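Local coordinates for histidine triad (HIT) protein (Sinorhizobium meliloti, PDB 3NRD) that is of undetermined specific function but belongs to the histidine triad family and probably binds nucleotides, at residues Leu37-Gln42 against Asn65-Gly70. Sequence-based numbering, arbitrary orientation.
Sequences LILVPQ and NLVAAG. With SO4 (sulfate ion), chain I.
V67 of the helix reaches two leucines of the strand, L37 and L39. Its CB is the stem: the nearest strand atom, L39 CD1, is 4.3 Å from V67 CB. CG1 does most of the touching. It lies anti to the backbone N (chi1 166°), and this turns it to the strand. V67 CG1 meets L37 CD1 methyl to methyl at 3.6 Å. The same CG1 lies 4.0 Å from L39 CD1, so one methyl serves both leucines. The other branch is looser, with V67 CG2 4.2 Å from L39 CD2. L39 was modelled in two conformers. All its distances here are for one of them, so its side of the contact is less certain.

L37 runs outward with CD1 extended (chi2 -179°), and its end crosses that of V67 at a slant. L39 and V67 point in opposing directions and overlap along their flanks. All three residues are buried. L21 adds to the cover of V67, and L37 also packs on M26 and L28 of the neighbouring strand 24-29.

Just past the strand, Q42 NE2 donates to sulfate O4 at 3.2 Å, with an N-H...O angle of 148°. The same NE2 also donates to L23 O, and Q42 OE1 pairs with Q25 NE2, which fixes the amide orientation. The sulfate is probably a component of the crystallisation medium.

I38 points away from the helix and touches H95. On the helix, A68 and A69 pack on F50 of the second subunit. Helix 54-75 thus lies on one face of the antiparallel sheet and also meets the partner subunit, as in the dimeric alpha+beta HIT fold.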
loop_
_atom_site.group_PDB
_atom_site.type_symbol
_atom_site.label_atom_id
_atom_site.label_comp_id
_atom_site.label_asym_id
_atom_site.label_seq_id
_atom_site.Cartn_x
_atom_site.Cartn_y
_atom_site.Cartn_z
ATOM N N LEU A 37 -9.213 4.168 6.994
ATOM C CA LEU A 37 -8.906 5.565 6.829
ATOM C C LEU A 37 -8.252 5.768 5.489
ATOM O O LEU A 37 -7.576 4.860 4.956
ATOM C CB LEU A 37 -7.933 6.013 7.891
ATOM C CG LEU A 37 -8.368 5.723 9.336
ATOM C CD1 LEU A 37 -7.315 6.258 10.290
ATOM C CD2 LEU A 37 -9.734 6.308 9.653
ATOM N N ILE A 38 -8.410 6.960 4.948
ATOM C CA ILE A 38 -7.572 7.367 3.842
ATOM C C ILE A 38 -6.866 8.664 4.159
ATOM O O ILE A 38 -7.423 9.522 4.853
ATOM C CB ILE A 38 -8.333 7.453 2.480
ATOM C CG1 ILE A 38 -9.405 8.511 2.464
ATOM C CG2 ILE A 38 -8.973 6.108 2.190
ATOM C CD1 ILE A 38 -10.015 8.739 1.059
ATOM N N LEU A 39 -5.639 8.761 3.656
ATOM C CA LEU A 39 -4.800 9.945 3.795
ATOM C C LEU A 39 -4.676 10.543 2.412
ATOM O O LEU A 39 -4.301 9.843 1.481
ATOM C CB LEU A 39 -3.422 9.613 4.342
ATOM C CG LEU A 39 -3.349 9.671 5.866
ATOM C CD1 LEU A 39 -4.183 8.536 6.489
ATOM C CD2 LEU A 39 -1.901 9.627 6.324
ATOM N N VAL A 40 -5.023 11.815 2.264
ATOM C CA VAL A 40 -5.009 12.465 0.938
ATOM C C VAL A 40 -4.042 13.624 1.043
ATOM O O VAL A 40 -4.390 14.630 1.675
ATOM C CB VAL A 40 -6.381 12.936 0.518
ATOM C CG1 VAL A 40 -6.298 13.605 -0.924
ATOM C CG2 VAL A 40 -7.371 11.768 0.588
ATOM N N PRO A 41 -2.812 13.459 0.509
ATOM C CA PRO A 41 -1.849 14.565 0.507
ATOM C C PRO A 41 -2.411 15.723 -0.281
ATOM O O PRO A 41 -2.856 15.532 -1.413
ATOM C CB PRO A 41 -0.640 14.009 -0.233
ATOM C CG PRO A 41 -0.831 12.578 -0.347
ATOM C CD PRO A 41 -2.228 12.227 -0.059
ATOM N N GLN A 42 -2.323 16.926 0.267
ATOM C CA GLN A 42 -2.981 18.101 -0.326
ATOM C C GLN A 42 -2.073 18.795 -1.341
ATOM O O GLN A 42 -1.753 19.981 -1.216
ATOM C CB GLN A 42 -3.383 19.035 0.776
ATOM C CG GLN A 42 -4.293 18.407 1.800
ATOM C CD GLN A 42 -4.524 19.333 2.967
ATOM O OE1 GLN A 42 -5.587 19.915 3.082
ATOM N NE2 GLN A 42 -3.525 19.470 3.836
ATOM N N ASN A 65 2.484 6.296 8.783
ATOM C CA ASN A 65 2.975 5.377 9.770
ATOM C C ASN A 65 2.506 5.771 11.161
ATOM O O ASN A 65 2.177 4.885 11.961
ATOM C CB ASN A 65 4.508 5.238 9.666
ATOM C CG ASN A 65 4.942 4.538 8.351
ATOM O OD1 ASN A 65 4.097 4.041 7.613
ATOM N ND2 ASN A 65 6.236 4.543 8.051
ATOM N N LEU A 66 2.450 7.092 11.427
ATOM C CA LEU A 66 1.824 7.595 12.648
ATOM C C LEU A 66 0.362 7.189 12.702
ATOM O O LEU A 66 -0.099 6.770 13.725
ATOM C CB LEU A 66 1.945 9.121 12.730
ATOM C CG LEU A 66 1.494 9.840 13.982
ATOM C CD1 LEU A 66 2.554 9.784 15.077
ATOM C CD2 LEU A 66 1.130 11.305 13.627
ATOM N N VAL A 67 -0.362 7.340 11.605
ATOM C CA VAL A 67 -1.770 6.954 11.565
ATOM C C VAL A 67 -1.937 5.449 11.697
ATOM O O VAL A 67 -2.835 5.008 12.390
ATOM C CB VAL A 67 -2.472 7.490 10.283
ATOM C CG1 VAL A 67 -3.820 6.835 10.043
ATOM C CG2 VAL A 67 -2.625 9.007 10.417
ATOM N N ALA A 68 -1.072 4.670 11.056
ATOM C CA ALA A 68 -1.150 3.201 11.114
ATOM C C ALA A 68 -0.972 2.722 12.569
ATOM O O ALA A 68 -1.748 1.916 13.049
ATOM C CB ALA A 68 -0.111 2.570 10.208
ATOM N N ALA A 69 0.054 3.242 13.242
ATOM C CA ALA A 69 0.302 2.922 14.670
ATOM C C ALA A 69 -0.888 3.353 15.514
ATOM O O ALA A 69 -1.373 2.586 16.337
ATOM C CB ALA A 69 1.603 3.579 15.158
ATOM N N GLY A 70 -1.404 4.552 15.239
ATOM C CA GLY A 70 -2.566 5.071 15.951
ATOM C C GLY A 70 -3.816 4.239 15.728
ATOM O O GLY A 70 -4.527 3.927 16.668
HETATM S S SO4 I . -2.073 21.996 7.315
HETATM O O1 SO4 I . -1.421 21.417 8.467
HETATM O O2 SO4 I . -3.051 22.945 7.849
HETATM O O3 SO4 I . -1.092 22.673 6.473
HETATM O O4 SO4 I . -2.734 20.952 6.548
#